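Local coordinates for protein oxidoreductase (Corynebacterium diphtheriae, PDB 3K1Y) that probably acts as an FMN-dependent oxidoreductase of the NADPH-dependent FMN reductase family, at residues 95-105 and 132-143; 119-130 and 150-161. All blocks are in the same frame, centred on the assembly; numbering follows the deposited sequence.

Contact 1. Residues 95-105 and 132-143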
loop_
_atom_site.group_PDB
_atom_site.type_symbol
_atom_site.label_atom_id
_atom_site.label_comp_id
_atom_site.label_asym_id
_atom_site.label_seq_id
_atom_site.Cartn_x
_atom_site.Cartn_y
_atom_site.Cartn_z
ATOM N N VAL A 95 3.098 11.418 11.369
ATOM C CA VAL A 95 2.283 10.267 11.027
ATOM C C VAL A 95 1.093 10.190 11.954
ATOM O O VAL A 95 1.248 10.033 13.161
ATOM C CB VAL A 95 3.084 8.964 11.117
ATOM C CG1 VAL A 95 2.232 7.798 10.597
ATOM C CG2 VAL A 95 4.377 9.098 10.320
ATOM N N PHE A 96 -0.098 10.334 11.382
ATOM C CA PHE A 96 -1.333 10.280 12.150
ATOM C C PHE A 96 -2.104 9.076 11.641
ATOM O O PHE A 96 -2.217 8.871 10.434
ATOM C CB PHE A 96 -2.170 11.555 11.943
ATOM C CG PHE A 96 -1.579 12.797 12.563
ATOM C CD1 PHE A 96 -0.325 12.779 13.162
ATOM C CD2 PHE A 96 -2.276 14.004 12.509
ATOM C CE1 PHE A 96 0.232 13.941 13.694
ATOM C CE2 PHE A 96 -1.731 15.171 13.038
ATOM C CZ PHE A 96 -0.473 15.139 13.629
ATOM N N LYS A 97 -2.632 8.290 12.570
ATOM C CA LYS A 97 -3.381 7.086 12.239
ATOM C C LYS A 97 -2.695 6.228 11.179
ATOM O O LYS A 97 -3.332 5.716 10.268
ATOM C CB LYS A 97 -4.807 7.441 11.810
ATOM C CG LYS A 97 -5.637 8.111 12.923
ATOM C CD LYS A 97 -5.527 7.337 14.236
ATOM C CE LYS A 97 -6.595 7.738 15.251
ATOM N NZ LYS A 97 -6.535 9.169 15.635
ATOM N N ALA A 98 -1.379 6.097 11.315
ATOM C CA ALA A 98 -0.547 5.260 10.447
ATOM C C ALA A 98 -0.364 5.691 8.997
ATOM O O ALA A 98 -0.124 4.861 8.117
ATOM C CB ALA A 98 -1.052 3.806 10.503
ATOM N N SER A 99 -0.459 6.985 8.741
ATOM C CA SER A 99 -0.269 7.484 7.388
ATOM C C SER A 99 -0.053 8.989 7.413
ATOM O O SER A 99 0.108 9.579 8.483
ATOM C CB SER A 99 -1.475 7.128 6.518
ATOM O OG SER A 99 -1.267 7.543 5.181
ATOM N N TYR A 100 -0.029 9.615 6.243
ATOM C CA TYR A 100 0.173 11.057 6.197
ATOM C C TYR A 100 -1.031 11.771 6.790
ATOM O O TYR A 100 -2.122 11.207 6.865
ATOM C CB TYR A 100 0.443 11.526 4.766
ATOM C CG TYR A 100 -0.565 11.106 3.730
ATOM C CD1 TYR A 100 -1.921 11.417 3.868
ATOM C CD2 TYR A 100 -0.153 10.469 2.562
ATOM C CE1 TYR A 100 -2.840 11.109 2.860
ATOM C CE2 TYR A 100 -1.057 10.154 1.554
ATOM C CZ TYR A 100 -2.395 10.480 1.706
ATOM O OH TYR A 100 -3.277 10.194 0.691
ATOM N N THR A 101 -0.826 13.006 7.224
ATOM C CA THR A 101 -1.889 13.787 7.852
ATOM C C THR A 101 -2.993 14.216 6.891
ATOM O O THR A 101 -2.754 14.421 5.700
ATOM C CB THR A 101 -1.311 15.050 8.523
ATOM O OG1 THR A 101 -0.377 14.674 9.542
ATOM C CG2 THR A 101 -2.406 15.850 9.153
ATOM N N GLY A 102 -4.205 14.352 7.417
ATOM C CA GLY A 102 -5.308 14.786 6.587
ATOM C C GLY A 102 -4.984 16.170 6.051
ATOM O O GLY A 102 -5.266 16.473 4.891
ATOM N N LEU A 103 -4.374 17.002 6.895
ATOM C CA LEU A 103 -4.014 18.362 6.503
ATOM C C LEU A 103 -2.977 18.340 5.375
ATOM O O LEU A 103 -3.028 19.147 4.443
ATOM C CB LEU A 103 -3.467 19.135 7.704
ATOM C CG LEU A 103 -2.993 20.574 7.444
ATOM C CD1 LEU A 103 -4.181 21.449 7.057
ATOM C CD2 LEU A 103 -2.298 21.123 8.700
ATOM N N PHE A 104 -2.032 17.413 5.476
ATOM C CA PHE A 104 -1.011 17.254 4.463
ATOM C C PHE A 104 -1.754 16.890 3.182
ATOM O O PHE A 104 -1.518 17.474 2.120
ATOM C CB PHE A 104 -0.070 16.116 4.874
ATOM C CG PHE A 104 0.962 15.747 3.836
ATOM C CD1 PHE A 104 2.192 16.393 3.799
ATOM C CD2 PHE A 104 0.723 14.700 2.936
ATOM C CE1 PHE A 104 3.183 16.002 2.890
ATOM C CE2 PHE A 104 1.698 14.302 2.026
ATOM C CZ PHE A 104 2.938 14.954 2.004
ATOM N N LYS A 105 -2.669 15.933 3.296
ATOM C CA LYS A 105 -3.429 15.476 2.137
ATOM C C LYS A 105 -4.269 16.594 1.534
ATOM O O LYS A 105 -4.358 16.729 0.309
ATOM C CB LYS A 105 -4.338 14.300 2.518
ATOM C CG LYS A 105 -5.113 13.691 1.340
ATOM C CD LYS A 105 -4.160 13.267 0.214
ATOM C CE LYS A 105 -4.792 12.234 -0.716
ATOM N NZ LYS A 105 -6.062 12.679 -1.356
ATOM N N HIS A 132 6.350 2.552 11.504
ATOM C CA HIS A 132 5.554 3.020 10.378
ATOM C C HIS A 132 6.399 3.620 9.244
ATOM O O HIS A 132 5.888 4.363 8.403
ATOM C CB HIS A 132 4.531 4.051 10.877
ATOM C CG HIS A 132 3.518 3.477 11.819
ATOM N ND1 HIS A 132 2.877 4.233 12.778
ATOM C CD2 HIS A 132 3.044 2.216 11.954
ATOM C CE1 HIS A 132 2.056 3.461 13.464
ATOM N NE2 HIS A 132 2.138 2.231 12.985
ATOM N N SER A 133 7.682 3.288 9.199
ATOM C CA SER A 133 8.524 3.849 8.153
ATOM C C SER A 133 8.020 3.567 6.738
ATOM O O SER A 133 8.326 4.323 5.815
ATOM C CB SER A 133 9.971 3.368 8.303
ATOM O OG SER A 133 10.079 1.977 8.079
ATOM N N LEU A 134 7.239 2.507 6.550
ATOM C CA LEU A 134 6.734 2.207 5.204
ATOM C C LEU A 134 5.607 3.152 4.778
ATOM O O LEU A 134 4.962 2.943 3.747
ATOM C CB LEU A 134 6.261 0.745 5.093
ATOM C CG LEU A 134 7.293 -0.386 5.249
ATOM C CD1 LEU A 134 6.613 -1.723 5.036
ATOM C CD2 LEU A 134 8.421 -0.223 4.255
ATOM N N VAL A 135 5.361 4.189 5.571
ATOM C CA VAL A 135 4.339 5.160 5.206
ATOM C C VAL A 135 4.857 5.907 3.980
ATOM O O VAL A 135 4.091 6.494 3.225
ATOM C CB VAL A 135 4.072 6.182 6.329
ATOM C CG1 VAL A 135 5.322 7.020 6.586
ATOM C CG2 VAL A 135 2.912 7.072 5.939
ATOM N N LEU A 136 6.172 5.884 3.789
ATOM C CA LEU A 136 6.770 6.543 2.637
ATOM C C LEU A 136 6.418 5.832 1.331
ATOM O O LEU A 136 5.824 6.429 0.430
ATOM C CB LEU A 136 8.290 6.605 2.778
ATOM C CG LEU A 136 8.858 7.534 3.855
ATOM C CD1 LEU A 136 10.383 7.544 3.771
ATOM C CD2 LEU A 136 8.311 8.945 3.661
ATOM N N ASP A 137 6.768 4.553 1.238
ATOM C CA ASP A 137 6.525 3.789 0.017
ATOM C C ASP A 137 5.116 3.329 -0.292
ATOM O O ASP A 137 4.851 2.885 -1.407
ATOM C CB ASP A 137 7.451 2.580 -0.039
ATOM C CG ASP A 137 8.880 2.975 -0.275
ATOM O OD1 ASP A 137 9.088 4.010 -0.942
ATOM O OD2 ASP A 137 9.790 2.254 0.193
ATOM N N TYR A 138 4.210 3.444 0.673
ATOM C CA TYR A 138 2.837 3.009 0.462
ATOM C C TYR A 138 1.787 4.107 0.530
ATOM O O TYR A 138 0.629 3.869 0.190
ATOM C CB TYR A 138 2.499 1.901 1.461
ATOM C CG TYR A 138 3.211 0.612 1.155
ATOM C CD1 TYR A 138 2.903 -0.114 0.012
ATOM C CD2 TYR A 138 4.225 0.142 1.978
ATOM C CE1 TYR A 138 3.592 -1.273 -0.313
ATOM C CE2 TYR A 138 4.924 -1.024 1.663
ATOM C CZ TYR A 138 4.602 -1.720 0.515
ATOM O OH TYR A 138 5.306 -2.846 0.171
ATOM N N ALA A 139 2.183 5.301 0.975
ATOM C CA ALA A 139 1.255 6.424 1.066
ATOM C C ALA A 139 1.768 7.682 0.358
ATOM O O ALA A 139 1.080 8.212 -0.514
ATOM C CB ALA A 139 0.931 6.730 2.530
ATOM N N LEU A 140 2.961 8.167 0.711
ATOM C CA LEU A 140 3.493 9.379 0.067
ATOM C C LEU A 140 3.980 9.179 -1.354
ATOM O O LEU A 140 3.734 10.014 -2.234
ATOM C CB LEU A 140 4.636 9.991 0.872
ATOM C CG LEU A 140 4.209 10.769 2.114
ATOM C CD1 LEU A 140 3.995 9.788 3.256
ATOM C CD2 LEU A 140 5.280 11.786 2.470
ATOM N N ARG A 141 4.681 8.080 -1.580
ATOM C CA ARG A 141 5.205 7.789 -2.900
ATOM C C ARG A 141 4.051 7.669 -3.901
ATOM O O ARG A 141 4.005 8.379 -4.904
ATOM C CB ARG A 141 6.037 6.501 -2.838
ATOM C CG ARG A 141 6.828 6.206 -4.095
ATOM C CD ARG A 141 8.186 5.611 -3.759
ATOM N NE ARG A 141 9.192 6.265 -4.585
ATOM C CZ ARG A 141 10.349 6.733 -4.139
ATOM N NH1 ARG A 141 10.675 6.620 -2.858
ATOM N NH2 ARG A 141 11.163 7.348 -4.983
ATOM N N PRO A 142 3.088 6.786 -3.630
ATOM C CA PRO A 142 1.976 6.662 -4.582
ATOM C C PRO A 142 1.302 8.009 -4.871
ATOM O O PRO A 142 0.885 8.269 -5.996
ATOM C CB PRO A 142 1.028 5.687 -3.891
ATOM C CG PRO A 142 1.981 4.835 -3.049
ATOM C CD PRO A 142 2.908 5.887 -2.479
ATOM N N LEU A 143 1.205 8.859 -3.848
ATOM C CA LEU A 143 0.577 10.170 -4.001
ATOM C C LEU A 143 1.374 11.077 -4.934
ATOM O O LEU A 143 0.807 11.696 -5.835
ATOM C CB LEU A 143 0.418 10.855 -2.638
ATOM C CG LEU A 143 -0.208 12.258 -2.687
ATOM C CD1 LEU A 143 -1.612 12.180 -3.254
ATOM C CD2 LEU A 143 -0.238 12.872 -1.284
#
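Tyr100 holds its CG between the backbone N and the carbonyl carbon (chi1 53°), which presents the rim of the ring to helix 135-143, while Leu143, with CG trans to N (chi1 179°), extends to meet the same ring. Tyr100 CE2 lies 3.6 Å from Ala139 O, which sits near the ring plane, and CD2 of the tyrosine rests 3.9 Å from Ala139 CB. Leu143 CD2 touches two aromatic residues, being 4.0 Å from Tyr100 CE2 and 4.1 Å from Phe104 CE2. One turn earlier in the helix, Leu140 crosses Phe104 at about a right angle, with its CD2 4.0 Å from Phe104 CZ. Lys105 adds only its aliphatic part, through CE against Leu143 CD1, as its ammonium group pairs with Asp109 and also reaches backbone oxygens of the second subunit. Packing is closest where small groups face each other: Val135 CG2 is 3.5 Å from Ser99 CA, and Ser99 OG is 3.5 Å from Ala139 CB. Beyond them, Ala98, in the type I' turn from Phe96 to Ser99, sets its CA over one face of the His132 imidazole. Van der Waals contacts thus join two neighbouring helices and their leading loops on one side of the parallel sheet of a flavodoxin-like fold, in which the loop after strand 88-94 probably borders the flavin site, as in related FMN reductases.

Contact 2. Residues 119-130 and 150-161. With SO4 (sulfate ion), chain H.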
loop_
_atom_site.group_PDB
_atom_site.type_symbol
_atom_site.label_atom_id
_atom_site.label_comp_id
_atom_site.label_asym_id
_atom_site.label_seq_id
_atom_site.Cartn_x
_atom_site.Cartn_y
_atom_site.Cartn_z
HETATM N N MSE A 119 8.289 17.246 -11.290
HETATM C CA MSE A 119 8.965 17.825 -10.131
HETATM C C MSE A 119 9.877 16.893 -9.315
HETATM O O MSE A 119 9.398 15.956 -8.671
HETATM C CB MSE A 119 7.914 18.430 -9.194
HETATM C CG MSE A 119 8.464 19.106 -7.952
HETATM SE SE MSE A 119 9.472 20.697 -8.389
HETATM C CE MSE A 119 8.017 21.892 -8.828
ATOM N N PRO A 120 11.205 17.139 -9.337
ATOM C CA PRO A 120 12.125 16.292 -8.562
ATOM C C PRO A 120 11.639 16.441 -7.125
ATOM O O PRO A 120 11.349 17.563 -6.702
ATOM C CB PRO A 120 13.484 16.938 -8.810
ATOM C CG PRO A 120 13.329 17.510 -10.214
ATOM C CD PRO A 120 11.944 18.117 -10.163
ATOM N N THR A 121 11.549 15.330 -6.387
ATOM C CA THR A 121 10.992 15.340 -5.034
ATOM C C THR A 121 11.523 14.313 -4.025
ATOM O O THR A 121 11.699 13.134 -4.351
ATOM C CB THR A 121 9.454 15.104 -5.101
ATOM O OG1 THR A 121 8.835 16.147 -5.857
ATOM C CG2 THR A 121 8.840 15.057 -3.703
ATOM N N ILE A 122 11.744 14.768 -2.791
ATOM C CA ILE A 122 12.165 13.891 -1.700
ATOM C C ILE A 122 10.958 13.790 -0.767
ATOM O O ILE A 122 10.402 14.816 -0.351
ATOM C CB ILE A 122 13.307 14.482 -0.846
ATOM C CG1 ILE A 122 14.658 14.295 -1.531
ATOM C CG2 ILE A 122 13.312 13.813 0.539
ATOM C CD1 ILE A 122 15.792 14.974 -0.796
ATOM N N ILE A 123 10.546 12.572 -0.444
ATOM C CA ILE A 123 9.421 12.399 0.464
ATOM C C ILE A 123 9.960 12.070 1.862
ATOM O O ILE A 123 10.935 11.328 2.009
ATOM C CB ILE A 123 8.459 11.300 -0.041
ATOM C CG1 ILE A 123 9.223 10.012 -0.327
ATOM C CG2 ILE A 123 7.750 11.784 -1.318
ATOM C CD1 ILE A 123 8.323 8.864 -0.719
ATOM N N ALA A 124 9.353 12.654 2.885
ATOM C CA ALA A 124 9.807 12.425 4.244
ATOM C C ALA A 124 8.696 12.430 5.301
ATOM O O ALA A 124 7.673 13.113 5.162
ATOM C CB ALA A 124 10.880 13.458 4.603
ATOM N N ALA A 125 8.916 11.664 6.363
ATOM C CA ALA A 125 7.965 11.569 7.459
ATOM C C ALA A 125 8.721 11.390 8.768
ATOM O O ALA A 125 9.919 11.110 8.777
ATOM C CB ALA A 125 7.037 10.400 7.242
ATOM N N THR A 126 8.017 11.557 9.876
ATOM C CA THR A 126 8.637 11.392 11.175
ATOM C C THR A 126 7.653 10.851 12.200
ATOM O O THR A 126 6.440 10.928 12.016
ATOM C CB THR A 126 9.197 12.727 11.707
ATOM O OG1 THR A 126 9.773 12.510 13.000
ATOM C CG2 THR A 126 8.086 13.772 11.832
ATOM N N ALA A 127 8.200 10.311 13.279
ATOM C CA ALA A 127 7.424 9.766 14.388
ATOM C C ALA A 127 8.434 9.391 15.466
ATOM O O ALA A 127 9.630 9.672 15.322
ATOM C CB ALA A 127 6.633 8.541 13.943
ATOM N N GLY A 128 7.965 8.767 16.542
ATOM C CA GLY A 128 8.867 8.377 17.614
ATOM C C GLY A 128 9.712 7.186 17.203
ATOM O O GLY A 128 10.948 7.223 17.249
ATOM N N SER A 129 9.036 6.122 16.782
ATOM C CA SER A 129 9.728 4.919 16.359
ATOM C C SER A 129 9.669 4.811 14.847
ATOM O O SER A 129 9.126 5.686 14.172
ATOM C CB SER A 129 9.092 3.680 16.997
ATOM O OG SER A 129 7.877 3.332 16.370
ATOM N N ALA A 130 10.218 3.724 14.327
ATOM C CA ALA A 130 10.250 3.490 12.895
ATOM C C ALA A 130 9.269 2.411 12.430
ATOM O O ALA A 130 9.310 1.995 11.270
ATOM C CB ALA A 130 11.671 3.112 12.479
ATOM N N VAL A 150 8.722 13.267 -9.920
ATOM C CA VAL A 150 9.745 12.230 -9.944
ATOM C C VAL A 150 10.319 12.199 -8.533
ATOM O O VAL A 150 10.997 13.132 -8.101
ATOM C CB VAL A 150 10.861 12.486 -11.056
ATOM C CG1 VAL A 150 10.439 13.611 -11.985
ATOM C CG2 VAL A 150 12.220 12.753 -10.435
ATOM N N VAL A 151 10.006 11.130 -7.804
ATOM C CA VAL A 151 10.466 10.975 -6.423
ATOM C C VAL A 151 11.806 10.258 -6.308
ATOM O O VAL A 151 11.944 9.104 -6.737
ATOM C CB VAL A 151 9.426 10.200 -5.581
ATOM C CG1 VAL A 151 9.955 9.971 -4.172
ATOM C CG2 VAL A 151 8.125 10.983 -5.527
ATOM N N VAL A 152 12.792 10.930 -5.715
ATOM C CA VAL A 152 14.099 10.308 -5.576
ATOM C C VAL A 152 13.970 9.056 -4.725
ATOM O O VAL A 152 13.210 9.024 -3.747
ATOM C CB VAL A 152 15.145 11.265 -4.970
ATOM C CG1 VAL A 152 15.166 12.553 -5.771
ATOM C CG2 VAL A 152 14.869 11.521 -3.497
ATOM N N PRO A 153 14.699 7.995 -5.101
ATOM C CA PRO A 153 14.713 6.695 -4.425
ATOM C C PRO A 153 14.844 6.737 -2.909
ATOM O O PRO A 153 14.252 5.917 -2.205
ATOM C CB PRO A 153 15.903 5.991 -5.070
ATOM C CG PRO A 153 15.897 6.538 -6.456
ATOM C CD PRO A 153 15.679 8.013 -6.201
ATOM N N THR A 154 15.614 7.685 -2.397
ATOM C CA THR A 154 15.820 7.742 -0.961
ATOM C C THR A 154 14.781 8.534 -0.190
ATOM O O THR A 154 14.807 9.772 -0.177
ATOM C CB THR A 154 17.203 8.315 -0.631
ATOM O OG1 THR A 154 18.199 7.597 -1.369
ATOM C CG2 THR A 154 17.488 8.192 0.850
ATOM N N GLY A 155 13.872 7.808 0.458
ATOM C CA GLY A 155 12.852 8.446 1.265
ATOM C C GLY A 155 13.491 8.687 2.614
ATOM O O GLY A 155 14.413 7.976 2.990
ATOM N N VAL A 156 13.013 9.684 3.348
ATOM C CA VAL A 156 13.579 9.991 4.649
ATOM C C VAL A 156 12.574 9.853 5.785
ATOM O O VAL A 156 11.707 10.710 5.958
ATOM C CB VAL A 156 14.134 11.425 4.673
ATOM C CG1 VAL A 156 14.793 11.710 6.007
ATOM C CG2 VAL A 156 15.119 11.612 3.547
ATOM N N PHE A 157 12.689 8.780 6.560
ATOM C CA PHE A 157 11.798 8.588 7.695
ATOM C C PHE A 157 12.583 8.770 8.989
ATOM O O PHE A 157 13.429 7.954 9.337
ATOM C CB PHE A 157 11.167 7.197 7.700
ATOM C CG PHE A 157 10.077 7.046 8.723
ATOM C CD1 PHE A 157 8.777 7.451 8.434
ATOM C CD2 PHE A 157 10.360 6.547 9.994
ATOM C CE1 PHE A 157 7.761 7.366 9.396
ATOM C CE2 PHE A 157 9.360 6.454 10.968
ATOM C CZ PHE A 157 8.052 6.867 10.668
ATOM N N ALA A 158 12.290 9.847 9.704
ATOM C CA ALA A 158 12.975 10.133 10.949
ATOM C C ALA A 158 12.230 9.627 12.173
ATOM O O ALA A 158 11.123 10.073 12.478
ATOM C CB ALA A 158 13.220 11.632 11.079
ATOM N N ALA A 159 12.850 8.678 12.862
ATOM C CA ALA A 159 12.302 8.126 14.094
ATOM C C ALA A 159 13.132 8.840 15.150
ATOM O O ALA A 159 14.328 8.604 15.260
ATOM C CB ALA A 159 12.539 6.637 14.144
ATOM N N THR A 160 12.511 9.730 15.908
ATOM C CA THR A 160 13.236 10.497 16.916
ATOM C C THR A 160 13.895 9.654 18.011
ATOM O O THR A 160 14.943 10.026 18.541
ATOM C CB THR A 160 12.312 11.523 17.584
ATOM O OG1 THR A 160 11.316 10.838 18.357
ATOM C CG2 THR A 160 11.634 12.380 16.521
ATOM N N GLU A 161 13.284 8.520 18.336
ATOM C CA GLU A 161 13.808 7.639 19.371
ATOM C C GLU A 161 15.129 6.997 18.965
ATOM O O GLU A 161 15.805 6.377 19.787
ATOM C CB GLU A 161 12.788 6.547 19.702
ATOM C CG GLU A 161 11.426 7.078 20.104
ATOM C CD GLU A 161 10.468 5.978 20.511
ATOM O OE1 GLU A 161 10.439 4.921 19.841
ATOM O OE2 GLU A 161 9.730 6.173 21.497
HETATM S S SO4 H . 5.006 5.642 16.864
HETATM O O1 SO4 H . 4.113 6.085 15.839
HETATM O O2 SO4 H . 5.816 4.601 16.490
HETATM O O3 SO4 H . 5.871 6.613 17.300
HETATM O O4 SO4 H . 4.221 5.184 17.912
HETATM O O HOH W 1 12.663 10.758 -1.423
#
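Phe157 and Ala125 meet at the tightly packed centre of two parallel strands, with the phenylalanine CD1 3.6 Å from Ala125 CB. Its CG is trans to the backbone N (chi1 -171°), which sends the ring along the sheet surface beneath Thr126 CA and up to the returning chain, where Ser129 O approaches its edge, 3.3 Å from CE2. Regular bonds hold the backbones here: Val156 N donates almost straight to Ile123 O (170° at the hydrogen), and Ala158 N to Ala125 O. Ala158 O is gripped twice, by Ala127 N at 3.0 Å and by the hydroxyl of Thr126, whose OG1 lies 2.8 Å away. Toward Val150 the pairing is looser. Between Thr121 and Ala124 the register slips by two residues, and a water accepts from Ile123 N while donating to Val152 O and Thr154 O, filling the role of the interrupted strand pairing. Ile122 CG1 still packs against Val152 CG2 at 3.4 Å. The opposite end opens toward solvent at Glu161, and there Ser129 N donates to sulfate O3 at 3.2 Å, supplemented by a weak bond from Gly128 N. Ala125, Val151 and Phe157 lie against helix 135-146, the crossover of this beta-alpha-beta unit; Ala124, Thr126, Val156 and Ala158 face helix 26-44, and strand 88-94 bonds to the other edge of strand 120-127.

How the contacts relate
Contacts 1 and 2 interlock along the chain: helix 135-146, which supplies most of one half of contact 1, is the crossover that connects the two strands of contact 2, and the centres of the contacts are about 10 Å apart. Arg141 ties them at one end, its NH2 lying 2.9 Å from Val152 O in a probable hydrogen bond where the outer strand is interrupted. At the other end, Val95 CG2 is packed 3.2 Å from Thr126 O. Both contacts border the same sulfate, bonded by Ser129 of contact 2 and about 4 Å from the nearest side-chain atom of His132 in contact 1. Probably derived from the crystallisation liquor, this anion may mark a pocket near the C-terminal ends of the strands, the side on which flavodoxin-like proteins bind FMN.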